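Local coordinates for putative tryptophan halogenase (Xanthomonas campestris pv. campestris, PDB 6Y1W), which is a putative flavin-dependent halogenase, probably using FAD and oxygen to halogenate a substrate that may be tryptophan or a related compound, at residues 59-64 and 162-167; 246-251 and 287-292; 231-236 and 328-333; 17-22 and 217-222. All coordinates share one frame; numbering follows the deposited sequence.

Contact 1 of 4, residues 59-64 and 162-167; sequences GEATIP and AYHLDA. With BUD ((2S,3S)-butane-2,3-diol), chain H.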
loop_
_atom_site.group_PDB
_atom_site.type_symbol
_atom_site.label_atom_id
_atom_site.label_comp_id
_atom_site.label_asym_id
_atom_site.label_seq_id
_atom_site.Cartn_x
_atom_site.Cartn_y
_atom_site.Cartn_z
ATOM N N GLY A 59 4.336 32.367 4.247
ATOM C CA GLY A 59 3.866 31.669 3.029
ATOM C C GLY A 59 4.392 30.238 3.024
ATOM O O GLY A 59 5.554 30.004 3.306
ATOM N N GLU A 60 3.528 29.285 2.668
ATOM C CA GLU A 60 3.890 27.882 2.753
ATOM C C GLU A 60 3.334 27.120 1.562
ATOM O O GLU A 60 2.200 27.369 1.146
ATOM C CB GLU A 60 3.341 27.315 4.084
ATOM C CG GLU A 60 3.724 25.911 4.361
ATOM C CD GLU A 60 3.611 25.530 5.851
ATOM O OE1 GLU A 60 3.356 26.377 6.744
ATOM O OE2 GLU A 60 3.827 24.339 6.124
ATOM N N ALA A 61 4.108 26.171 1.022
ATOM C CA ALA A 61 3.606 25.280 -0.021
ATOM C C ALA A 61 3.080 23.958 0.581
ATOM O O ALA A 61 3.414 23.579 1.704
ATOM C CB ALA A 61 4.712 25.002 -1.048
ATOM N N THR A 62 2.198 23.301 -0.168
ATOM C CA THR A 62 1.483 22.117 0.312
ATOM C C THR A 62 1.524 21.049 -0.782
ATOM O O THR A 62 2.119 21.233 -1.865
ATOM C CB THR A 62 0.006 22.427 0.676
ATOM O OG1 THR A 62 -0.656 23.014 -0.449
ATOM C CG2 THR A 62 -0.114 23.420 1.844
ATOM N N ILE A 63 0.938 19.900 -0.485
ATOM C CA ILE A 63 0.868 18.800 -1.450
ATOM C C ILE A 63 -0.561 18.273 -1.548
ATOM O O ILE A 63 -1.433 18.691 -0.756
ATOM C CB ILE A 63 1.899 17.705 -1.100
ATOM C CG1 ILE A 63 1.776 17.249 0.338
ATOM C CG2 ILE A 63 3.345 18.239 -1.337
ATOM C CD1 ILE A 63 2.767 16.078 0.633
ATOM N N PRO A 64 -0.861 17.397 -2.510
ATOM C CA PRO A 64 -2.279 17.143 -2.836
ATOM C C PRO A 64 -3.081 16.496 -1.730
ATOM O O PRO A 64 -4.317 16.520 -1.803
ATOM C CB PRO A 64 -2.195 16.234 -4.068
ATOM C CG PRO A 64 -0.916 16.724 -4.773
ATOM C CD PRO A 64 0.024 16.970 -3.627
ATOM N N ALA A 162 -1.857 21.160 -5.724
ATOM C CA ALA A 162 -2.044 21.562 -4.334
ATOM C C ALA A 162 -1.989 23.092 -4.288
ATOM O O ALA A 162 -2.344 23.739 -5.286
ATOM C CB ALA A 162 -0.995 20.927 -3.421
ATOM N N TYR A 163 -1.524 23.685 -3.175
ATOM C CA TYR A 163 -1.669 25.126 -2.962
ATOM C C TYR A 163 -0.391 25.756 -2.432
ATOM O O TYR A 163 0.399 25.127 -1.726
ATOM C CB TYR A 163 -2.759 25.433 -1.923
ATOM C CG TYR A 163 -4.028 24.614 -2.107
ATOM C CD1 TYR A 163 -4.916 24.935 -3.108
ATOM C CD2 TYR A 163 -4.295 23.551 -1.259
ATOM C CE1 TYR A 163 -6.095 24.191 -3.283
ATOM C CE2 TYR A 163 -5.466 22.779 -1.416
ATOM C CZ TYR A 163 -6.364 23.135 -2.408
ATOM O OH TYR A 163 -7.496 22.348 -2.511
ATOM N N HIS A 164 -0.244 27.045 -2.716
ATOM C CA HIS A 164 0.606 27.924 -1.940
ATOM C C HIS A 164 -0.329 28.751 -1.075
ATOM O O HIS A 164 -1.294 29.304 -1.601
ATOM C CB HIS A 164 1.405 28.846 -2.878
ATOM C CG HIS A 164 2.229 28.107 -3.901
ATOM N ND1 HIS A 164 1.922 28.120 -5.253
ATOM C CD2 HIS A 164 3.318 27.295 -3.770
ATOM C CE1 HIS A 164 2.817 27.398 -5.914
ATOM N NE2 HIS A 164 3.664 26.877 -5.037
ATOM N N LEU A 165 -0.062 28.845 0.236
ATOM C CA LEU A 165 -1.031 29.521 1.085
ATOM C C LEU A 165 -0.336 30.338 2.164
ATOM O O LEU A 165 0.845 30.158 2.461
ATOM C CB LEU A 165 -2.031 28.532 1.734
ATOM C CG LEU A 165 -1.437 27.356 2.535
ATOM C CD1 LEU A 165 -0.946 27.814 3.906
ATOM C CD2 LEU A 165 -2.461 26.216 2.705
ATOM N N ASP A 166 -1.093 31.274 2.735
ATOM C CA ASP A 166 -0.626 32.003 3.919
ATOM C C ASP A 166 -0.994 31.161 5.130
ATOM O O ASP A 166 -2.177 30.930 5.394
ATOM C CB ASP A 166 -1.285 33.392 3.992
ATOM C CG ASP A 166 -0.753 34.217 5.175
ATOM O OD1 ASP A 166 -0.900 33.768 6.330
ATOM O OD2 ASP A 166 -0.169 35.318 4.978
ATOM N N ALA A 167 0.017 30.628 5.842
ATOM C CA ALA A 167 -0.266 29.695 6.939
ATOM C C ALA A 167 -0.972 30.351 8.112
ATOM O O ALA A 167 -1.807 29.712 8.764
ATOM C CB ALA A 167 1.035 29.048 7.433
HETATM C C1 BUD H . 3.309 14.777 -3.136
HETATM O O1 BUD H . 5.388 14.531 -4.257
HETATM C C2 BUD H . 4.371 13.791 -3.622
HETATM O O2 BUD H . 4.658 11.795 -5.032
HETATM C C3 BUD H . 3.747 12.799 -4.609
HETATM C C4 BUD H . 2.542 12.128 -3.937
#

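Contact 2 of 4, residues 246-251 and 287-292; sequences ADSALA and IVYSSR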
loop_
_atom_site.group_PDB
_atom_site.type_symbol
_atom_site.label_atom_id
_atom_site.label_comp_id
_atom_site.label_asym_id
_atom_site.label_seq_id
_atom_site.Cartn_x
_atom_site.Cartn_y
_atom_site.Cartn_z
ATOM N N ALA A 246 21.150 20.897 7.095
ATOM C CA ALA A 246 20.519 22.198 7.341
ATOM C C ALA A 246 19.955 22.301 8.753
ATOM O O ALA A 246 19.425 21.335 9.299
ATOM C CB ALA A 246 19.401 22.402 6.317
ATOM N N ASP A 247 20.088 23.487 9.342
ATOM C CA ASP A 247 19.599 23.702 10.701
ATOM C C ASP A 247 19.170 25.145 10.910
ATOM O O ASP A 247 18.787 25.496 12.039
ATOM C CB ASP A 247 20.678 23.323 11.723
ATOM C CG ASP A 247 21.934 24.194 11.612
ATOM O OD1 ASP A 247 21.981 25.157 10.825
ATOM O OD2 ASP A 247 22.925 23.896 12.315
ATOM N N SER A 248 19.130 25.961 9.851
ATOM C CA SER A 248 18.871 27.384 9.984
ATOM C C SER A 248 18.075 27.864 8.770
ATOM O O SER A 248 18.198 27.308 7.679
ATOM C CB SER A 248 20.182 28.170 10.042
ATOM O OG SER A 248 21.015 27.728 11.118
ATOM N N ALA A 249 17.302 28.932 8.964
ATOM C CA ALA A 249 16.698 29.571 7.807
ATOM C C ALA A 249 16.559 31.066 8.068
ATOM O O ALA A 249 16.495 31.525 9.218
ATOM C CB ALA A 249 15.323 28.992 7.478
ATOM N N LEU A 250 16.494 31.824 6.976
ATOM C CA LEU A 250 16.097 33.229 7.018
ATOM C C LEU A 250 14.930 33.380 6.055
ATOM O O LEU A 250 15.032 32.914 4.918
ATOM C CB LEU A 250 17.226 34.154 6.533
ATOM C CG LEU A 250 18.333 34.496 7.511
ATOM C CD1 LEU A 250 19.542 35.076 6.754
ATOM C CD2 LEU A 250 17.797 35.469 8.580
ATOM N N ALA A 251 13.850 34.052 6.478
ATOM C CA ALA A 251 12.660 34.132 5.632
ATOM C C ALA A 251 12.247 35.586 5.443
ATOM O O ALA A 251 12.393 36.404 6.355
ATOM C CB ALA A 251 11.495 33.325 6.230
ATOM N N ILE A 287 15.937 31.206 2.803
ATOM C CA ILE A 287 17.132 30.418 2.522
ATOM C C ILE A 287 17.268 29.440 3.676
ATOM O O ILE A 287 17.094 29.809 4.846
ATOM C CB ILE A 287 18.400 31.283 2.309
ATOM C CG1 ILE A 287 19.588 30.371 1.969
ATOM C CG2 ILE A 287 18.749 32.186 3.529
ATOM C CD1 ILE A 287 20.724 31.130 1.247
ATOM N N VAL A 288 17.489 28.182 3.327
ATOM C CA VAL A 288 17.660 27.091 4.269
ATOM C C VAL A 288 19.128 26.729 4.210
ATOM O O VAL A 288 19.632 26.471 3.123
ATOM C CB VAL A 288 16.802 25.897 3.829
ATOM C CG1 VAL A 288 17.170 24.631 4.629
ATOM C CG2 VAL A 288 15.291 26.234 3.952
ATOM N N TYR A 289 19.815 26.703 5.347
ATOM C CA TYR A 289 21.257 26.477 5.268
ATOM C C TYR A 289 21.770 25.781 6.520
ATOM O O TYR A 289 21.045 25.568 7.487
ATOM C CB TYR A 289 22.011 27.810 5.051
ATOM C CG TYR A 289 21.891 28.782 6.204
ATOM C CD1 TYR A 289 20.778 29.641 6.333
ATOM C CD2 TYR A 289 22.912 28.908 7.139
ATOM C CE1 TYR A 289 20.665 30.548 7.388
ATOM C CE2 TYR A 289 22.815 29.811 8.191
ATOM C CZ TYR A 289 21.712 30.624 8.318
ATOM O OH TYR A 289 21.692 31.473 9.384
ATOM N N SER A 290 23.054 25.406 6.475
ATOM C CA SER A 290 23.704 24.703 7.577
ATOM C C SER A 290 24.693 25.629 8.263
ATOM O O SER A 290 25.666 26.073 7.633
ATOM C CB SER A 290 24.442 23.460 7.092
ATOM O OG SER A 290 25.128 22.876 8.202
ATOM N N SER A 291 24.478 25.838 9.563
ATOM C CA SER A 291 25.353 26.668 10.381
ATOM C C SER A 291 26.751 26.080 10.490
ATOM O O SER A 291 27.688 26.796 10.853
ATOM C CB SER A 291 24.758 26.863 11.784
ATOM O OG SER A 291 24.836 25.692 12.613
ATOM N N ARG A 292 26.912 24.802 10.184
ATOM C CA ARG A 292 28.228 24.179 10.216
ATOM C C ARG A 292 29.034 24.465 8.957
ATOM O O ARG A 292 30.246 24.229 8.946
ATOM C CB ARG A 292 28.062 22.675 10.444
ATOM C CG ARG A 292 27.248 22.408 11.709
ATOM C CD ARG A 292 27.253 20.953 12.074
ATOM N NE ARG A 292 26.601 20.167 11.039
ATOM C CZ ARG A 292 27.253 19.417 10.157
ATOM N NH1 ARG A 292 28.582 19.344 10.189
ATOM N NH2 ARG A 292 26.575 18.739 9.244
HETATM O O HOH W 1 24.187 20.969 10.896
HETATM O O HOH W 2 22.255 29.758 12.283
HETATM O O HOH W 3 19.421 32.576 10.348
#

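Contact 3 of 4, residues 231-236 and 328-333; sequences QTLGVG and VWEKNC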
loop_
_atom_site.group_PDB
_atom_site.type_symbol
_atom_site.label_atom_id
_atom_site.label_comp_id
_atom_site.label_asym_id
_atom_site.label_seq_id
_atom_site.Cartn_x
_atom_site.Cartn_y
_atom_site.Cartn_z
ATOM N N GLN A 231 8.926 17.999 27.329
ATOM C CA GLN A 231 9.326 18.520 28.635
ATOM C C GLN A 231 8.694 17.738 29.778
ATOM O O GLN A 231 9.303 17.613 30.847
ATOM C CB GLN A 231 8.957 19.991 28.750
ATOM C CG GLN A 231 9.666 20.850 27.668
ATOM C CD GLN A 231 9.592 22.333 27.927
ATOM O OE1 GLN A 231 9.611 22.782 29.071
ATOM N NE2 GLN A 231 9.543 23.117 26.862
ATOM N N THR A 232 7.497 17.193 29.576
ATOM C CA THR A 232 6.780 16.467 30.628
ATOM C C THR A 232 7.019 14.966 30.526
ATOM O O THR A 232 7.497 14.341 31.473
ATOM C CB THR A 232 5.268 16.758 30.565
ATOM O OG1 THR A 232 5.027 18.161 30.689
ATOM C CG2 THR A 232 4.537 16.026 31.709
ATOM N N LEU A 233 6.712 14.371 29.380
ATOM C CA LEU A 233 6.816 12.925 29.261
ATOM C C LEU A 233 8.209 12.433 28.862
ATOM O O LEU A 233 8.448 11.220 28.894
ATOM C CB LEU A 233 5.767 12.427 28.269
ATOM C CG LEU A 233 4.316 12.706 28.694
ATOM C CD1 LEU A 233 3.350 12.296 27.615
ATOM C CD2 LEU A 233 3.983 11.943 29.978
ATOM N N GLY A 234 9.110 13.327 28.455
ATOM C CA GLY A 234 10.491 12.912 28.244
ATOM C C GLY A 234 10.746 12.005 27.059
ATOM O O GLY A 234 11.705 11.224 27.085
ATOM N N VAL A 235 9.905 12.056 26.023
ATOM C CA VAL A 235 10.134 11.236 24.843
ATOM C C VAL A 235 11.233 11.921 24.038
ATOM O O VAL A 235 11.124 13.106 23.718
ATOM C CB VAL A 235 8.851 11.100 24.006
ATOM C CG1 VAL A 235 9.105 10.236 22.799
ATOM C CG2 VAL A 235 7.675 10.565 24.870
ATOM N N GLY A 236 12.323 11.217 23.801
ATOM C CA GLY A 236 13.410 11.777 23.025
ATOM C C GLY A 236 13.111 11.732 21.541
ATOM O O GLY A 236 12.063 11.243 21.102
ATOM N N VAL A 328 5.337 9.030 18.813
ATOM C CA VAL A 328 4.526 10.240 18.705
ATOM C C VAL A 328 3.301 10.174 19.603
ATOM O O VAL A 328 2.777 11.233 19.979
ATOM C CB VAL A 328 4.131 10.508 17.243
ATOM C CG1 VAL A 328 5.377 10.953 16.484
ATOM C CG2 VAL A 328 3.561 9.284 16.580
ATOM N N TRP A 329 2.889 8.975 20.010
ATOM C CA TRP A 329 1.801 8.800 20.964
ATOM C C TRP A 329 2.426 8.146 22.187
ATOM O O TRP A 329 2.952 7.031 22.093
ATOM C CB TRP A 329 0.699 7.915 20.388
ATOM C CG TRP A 329 -0.576 7.850 21.232
ATOM C CD1 TRP A 329 -0.712 8.117 22.558
ATOM C CD2 TRP A 329 -1.865 7.505 20.749
ATOM N NE1 TRP A 329 -2.026 7.943 22.946
ATOM C CE2 TRP A 329 -2.755 7.553 21.860
ATOM C CE3 TRP A 329 -2.359 7.140 19.501
ATOM C CZ2 TRP A 329 -4.102 7.288 21.740
ATOM C CZ3 TRP A 329 -3.732 6.838 19.380
ATOM C CH2 TRP A 329 -4.575 6.907 20.511
ATOM N N GLU A 330 2.381 8.847 23.310
ATOM C CA GLU A 330 2.947 8.339 24.564
ATOM C C GLU A 330 1.880 8.535 25.625
ATOM O O GLU A 330 1.431 9.665 25.832
ATOM C CB GLU A 330 4.238 9.092 24.906
ATOM C CG GLU A 330 4.816 8.800 26.283
ATOM C CD GLU A 330 5.668 7.570 26.278
ATOM O OE1 GLU A 330 5.758 6.915 25.217
ATOM O OE2 GLU A 330 6.236 7.254 27.343
ATOM N N LYS A 331 1.481 7.440 26.290
ATOM C CA LYS A 331 0.424 7.509 27.304
ATOM C C LYS A 331 -0.801 8.194 26.691
ATOM O O LYS A 331 -1.320 7.709 25.695
ATOM C CB LYS A 331 0.910 8.228 28.559
ATOM C CG LYS A 331 2.194 7.582 29.183
ATOM C CD LYS A 331 2.445 8.028 30.626
ATOM C CE LYS A 331 3.614 7.246 31.254
ATOM N NZ LYS A 331 3.531 5.836 30.839
ATOM N N ASN A 332 -1.285 9.286 27.280
ATOM C CA ASN A 332 -2.477 9.956 26.753
ATOM C C ASN A 332 -2.142 11.260 26.028
ATOM O O ASN A 332 -2.943 12.199 26.023
ATOM C CB ASN A 332 -3.513 10.218 27.856
ATOM C CG ASN A 332 -3.029 11.213 28.918
ATOM O OD1 ASN A 332 -1.838 11.378 29.157
ATOM N ND2 ASN A 332 -3.965 11.904 29.537
ATOM N N CYS A 333 -0.984 11.300 25.374
ATOM C CA CYS A 333 -0.510 12.471 24.649
ATOM C C CYS A 333 -0.132 12.089 23.216
ATOM O O CYS A 333 0.602 11.121 22.997
ATOM C CB CYS A 333 0.708 13.071 25.368
ATOM S SG CYS A 333 1.404 14.509 24.511
HETATM O O HOH W 4 6.589 9.173 29.608
#

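Contact 4 of 4, residues 17-22 and 217-222; sequences RRVVIA and LFLDCT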
loop_
_atom_site.group_PDB
_atom_site.type_symbol
_atom_site.label_atom_id
_atom_site.label_comp_id
_atom_site.label_asym_id
_atom_site.label_seq_id
_atom_site.Cartn_x
_atom_site.Cartn_y
_atom_site.Cartn_z
ATOM N N ARG A 17 -13.503 11.624 26.911
ATOM C CA ARG A 17 -14.570 12.584 26.673
ATOM C C ARG A 17 -14.091 14.007 26.551
ATOM O O ARG A 17 -14.848 14.843 26.050
ATOM C CB ARG A 17 -15.608 12.535 27.817
ATOM C CG ARG A 17 -16.460 11.289 27.799
ATOM C CD ARG A 17 -17.340 11.200 26.548
ATOM N NE ARG A 17 -16.858 10.163 25.634
ATOM C CZ ARG A 17 -17.143 8.865 25.745
ATOM N NH1 ARG A 17 -16.636 8.001 24.873
ATOM N NH2 ARG A 17 -17.925 8.430 26.725
ATOM N N ARG A 18 -12.888 14.321 27.032
ATOM C CA ARG A 18 -12.365 15.680 27.019
ATOM C C ARG A 18 -11.013 15.640 26.326
ATOM O O ARG A 18 -10.123 14.882 26.737
ATOM C CB ARG A 18 -12.231 16.254 28.442
ATOM C CG ARG A 18 -13.566 16.292 29.238
ATOM C CD ARG A 18 -13.332 16.457 30.751
ATOM N NE ARG A 18 -12.407 15.427 31.217
ATOM C CZ ARG A 18 -11.861 15.381 32.424
ATOM N NH1 ARG A 18 -12.168 16.309 33.327
ATOM N NH2 ARG A 18 -11.003 14.404 32.726
ATOM N N VAL A 19 -10.867 16.435 25.270
ATOM C CA VAL A 19 -9.610 16.532 24.528
ATOM C C VAL A 19 -9.073 17.941 24.690
ATOM O O VAL A 19 -9.789 18.919 24.453
ATOM C CB VAL A 19 -9.788 16.200 23.041
ATOM C CG1 VAL A 19 -8.440 16.323 22.284
ATOM C CG2 VAL A 19 -10.367 14.794 22.865
ATOM N N VAL A 20 -7.807 18.042 25.084
ATOM C CA VAL A 20 -7.173 19.336 25.294
ATOM C C VAL A 20 -6.033 19.458 24.276
ATOM O O VAL A 20 -5.164 18.581 24.213
ATOM C CB VAL A 20 -6.652 19.483 26.729
ATOM C CG1 VAL A 20 -5.891 20.781 26.858
ATOM C CG2 VAL A 20 -7.829 19.433 27.708
ATOM N N ILE A 21 -6.053 20.520 23.483
ATOM C CA ILE A 21 -5.042 20.784 22.449
ATOM C C ILE A 21 -4.140 21.892 22.973
ATOM O O ILE A 21 -4.596 23.005 23.252
ATOM C CB ILE A 21 -5.710 21.191 21.125
ATOM C CG1 ILE A 21 -6.585 20.032 20.648
ATOM C CG2 ILE A 21 -4.650 21.518 20.039
ATOM C CD1 ILE A 21 -7.505 20.364 19.473
ATOM N N ALA A 22 -2.867 21.597 23.153
ATOM C CA ALA A 22 -1.906 22.582 23.659
ATOM C C ALA A 22 -1.194 23.210 22.476
ATOM O O ALA A 22 -0.451 22.523 21.777
ATOM C CB ALA A 22 -0.905 21.928 24.613
ATOM N N LEU A 217 -7.345 13.229 26.916
ATOM C CA LEU A 217 -6.394 13.044 25.829
ATOM C C LEU A 217 -5.874 14.425 25.511
ATOM O O LEU A 217 -6.656 15.372 25.455
ATOM C CB LEU A 217 -7.056 12.428 24.608
ATOM C CG LEU A 217 -6.189 12.301 23.365
ATOM C CD1 LEU A 217 -5.191 11.138 23.543
ATOM C CD2 LEU A 217 -7.131 12.016 22.191
ATOM N N PHE A 218 -4.571 14.532 25.323
ATOM C CA PHE A 218 -3.908 15.805 25.125
ATOM C C PHE A 218 -3.186 15.750 23.794
ATOM O O PHE A 218 -2.439 14.806 23.544
ATOM C CB PHE A 218 -2.900 16.090 26.243
ATOM C CG PHE A 218 -3.580 16.370 27.579
ATOM C CD1 PHE A 218 -4.043 15.328 28.357
ATOM C CD2 PHE A 218 -3.820 17.688 27.985
ATOM C CE1 PHE A 218 -4.694 15.588 29.543
ATOM C CE2 PHE A 218 -4.453 17.954 29.176
ATOM C CZ PHE A 218 -4.880 16.910 29.962
ATOM N N LEU A 219 -3.362 16.772 22.975
ATOM C CA LEU A 219 -2.589 16.861 21.737
ATOM C C LEU A 219 -1.504 17.912 21.918
ATOM O O LEU A 219 -1.805 19.080 22.216
ATOM C CB LEU A 219 -3.478 17.237 20.555
ATOM C CG LEU A 219 -4.741 16.371 20.370
ATOM C CD1 LEU A 219 -5.474 16.781 19.068
ATOM C CD2 LEU A 219 -4.411 14.881 20.426
ATOM N N ASP A 220 -0.238 17.525 21.706
ATOM C CA ASP A 220 0.871 18.475 21.864
ATOM C C ASP A 220 1.145 19.147 20.524
ATOM O O ASP A 220 1.706 18.539 19.609
ATOM C CB ASP A 220 2.133 17.780 22.371
ATOM C CG ASP A 220 3.184 18.773 22.794
ATOM O OD1 ASP A 220 3.066 19.971 22.402
ATOM O OD2 ASP A 220 4.148 18.375 23.464
ATOM N N CYS A 221 0.635 20.368 20.388
ATOM C CA CYS A 221 0.882 21.220 19.228
ATOM C C CYS A 221 1.728 22.429 19.612
ATOM O O CYS A 221 1.558 23.525 19.060
ATOM C CB CYS A 221 -0.441 21.659 18.601
ATOM S SG CYS A 221 -1.406 20.277 18.016
ATOM N N THR A 222 2.641 22.256 20.568
ATOM C CA THR A 222 3.390 23.404 21.072
ATOM C C THR A 222 4.677 23.642 20.316
ATOM O O THR A 222 5.481 24.476 20.757
ATOM C CB THR A 222 3.674 23.276 22.581
ATOM O OG1 THR A 222 4.460 22.108 22.870
ATOM C CG2 THR A 222 2.362 23.221 23.334
#

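Contact 1 of 4, residues 59-64 and 162-167
Glu60 and Leu165 form the hydrogen-bonded pair of a short antiparallel ladder: Glu60 N donates to Leu165 O at 2.8 Å, and Leu165 N returns a nearly straight bond to Glu60 O (166° at the hydrogen). Beyond Ala61 the bonding passes to a side chain. With chi1 at 56°, Thr62 OG1 sits between its own N and carbonyl carbon, which brings the hydroxyl down onto Tyr163 O at 2.7 Å; it arrives well off the C=O direction and 20° out of the carbonyl plane. Thr62 N gives the same oxygen a weak second bond. Thr62 O, in turn, accepts from Lys89 NZ, the predicted active-site lysine.

Van der Waals contacts lie on both faces. On the Glu60–Leu165 face, the methyl Thr62 CG2 meets Leu165 CD2 at 3.8 Å, the two side chains crossing at about a right angle. Glu60 stretches out so that its carboxylate oxygen OE1 lies beside the methyl Ala167 CB at 3.6 Å, while OE2 is held by Asn350. On the other face Ala61 CB touches the edge of the His164 imidazole at CD2, 3.8 Å away; both ring nitrogens are engaged, by Thr87 and Thr264. Ala162 CB presses on the loop backbone after the strand, 3.3 Å from Ile63 C.

Ile63 CB lies 3.8 Å from C1 of the bound butanediol; this loop lends Ile63 and Pro64 to the diol pocket. Edge strand 59-61 pairs with the central strand 162-166 of a three-stranded antiparallel sheet, whose other edge, 87-89, carries the predicted catalytic lysine of the halogenase.

Contact 2 of 4, residues 246-251 and 287-292
A classic beta bulge, in which Asp247 and Ser248 both face Tyr289, opens the antiparallel pairing of strands 248-254 and 283-289 in the large mixed sheet. Tyr289 O takes a bond from Asp247 N at 2.9 Å and a weak one from Ser248 N; past the bulge the ladder is regular, Leu250 and Ile287 exchanging two bonds.

The Asp247 carboxylate grips the turn after the second strand. Its OD2 offers the syn lone pair to Ser291 OG at 2.6 Å, while Ser291 N reaches OD1 at 2.9 Å from the syn side. Ser248 OG bonds to OD1 from the opposite face of the carboxylate plane, so three donors fix the rotation of the group. Arg319 is a weak, long ion-pair partner.

Ala246 CB meets Val288 CG1 at 3.6 Å. Tyr289 and Ser248 lie on the sheet face away from Val288 and Ala249. Tyr289 CG stands between its N and carbonyl carbon (chi1 65°), which swings the ring across to the neighbouring strand; Ala299 of helix 296-306 also touches it, and Tyr289 and Ile287 line a butanediol pocket. Ser248 CB makes a CH-pi contact over the ring face, 3.6 Å from its centroid and 20° off the normal.

Contact 3 of 4, residues 231-236 and 328-333
Leu233 and Glu330 bring together the end of helix 227-232 and a tight hairpin at the margin of the main mixed sheet. Leu233 has the larger buried area. Its CG lies opposite the carbonyl carbon (chi1 -62°) and the chain runs on extended, so the branch end reaches the hairpin: CD1 rests on it, touching Cys333 CB (3.6 Å) and, beside it, Glu330 O, while CD2 lies more loosely beside Lys331 CD at 4.3 Å.

Glu330 contributes the aliphatic part of its side chain. CG, anti to the backbone N (chi1 172°), lies against Val235 CG2 at 3.6 Å, with CB of the same glutamate scarcely farther; the two side chains meet at a slant. A bend at chi2 (84°) then turns the carboxylate past this apolar patch. OE1 forms a salt bridge with Arg327, and OE2 accepts from a water at 3.0 Å that also donates to Leu233 O, the polar link between the segments.

Val235, the third of the group, follows Gly234, whose positive phi turns the chain out of the helix; after this turn Val235, like Leu233 before it, points toward the hairpin. Across from them, a type II' turn from Glu330 to Cys333 is closed by Cys333 N to Glu330 O at 3.0 Å. The chemistry is that of a partly buried seam: methyl and methylene groups meet directly, whereas the charged end of Glu330 is satisfied at its margin by arginine and water.

Contact 4 of 4, residues 17-22 and 217-222
Ala22 O, at the end of strand 18-22, accepts from Cys221 N at 2.8 Å, with the methyl Thr222 CG2 at 3.3 Å. That methyl also lies against Ala22 CB. The doubly held atom is Asp220 OD1: Thr222 OG1 donates to its syn lone pair at 2.6 Å, and Thr222 N meets the same oxygen, closing an Asx turn. Leu227 N also bonds to Thr222 OG1. Asp220 OD2 accepts from Leu228 N and Ile229 N of helix 227-232, so this carboxylate ties the strand end to the helix after it.

The backbones run parallel, 18° apart, and bond in alternation: Val20 N to Leu217 O and Ala22 N to Leu219 O, both 2.9 Å, with Leu219 N returning a bond to Val20 O. Side chains pair in register. Val20 and Phe218 run alongside each other in the same direction, CB of the valine 3.6 Å from ring carbon CD2. On the other face Ile21 CG1 rests on Leu219 CD1 at 3.8 Å, and Val19 CG1 crosses toward Leu219 CG. Helix 25-39 packs over this second face, Ala32 against Ile21, Ala31 against Leu219 and Ala27 against Cys221.

Such neighbouring parallel strands, the first leading into a turn and helix whose Gly23, Gly25 and Gly28 resemble the GxGxxG motif, are typical of the Rossmann-type FAD-binding fold, consistent with the predicted FAD site at Gly24 to Ala27.

Contact 4 and the 328-333 side of contact 3 belong to the same mixed sheet and touch: Asn332 O probably accepts a hydrogen bond from Phe218 N, and Cys333 SG packs on Asp220 CB. Contact 4 is its buried parallel centre, held by backbone bonds and apolar pairs, whereas contact 3 packs a helix end on its partly buried margin and relies on aliphatic packing and a water. Contacts 1 and 2 are buried antiparallel pairs from two other sheets, with nearest atoms about 7 Å apart. Both supplement the ladder with side-chain bonds, a threonine hydroxyl in contact 1 and an aspartate in contact 2, but contact 1 alone adjoins the predicted catalytic lysine.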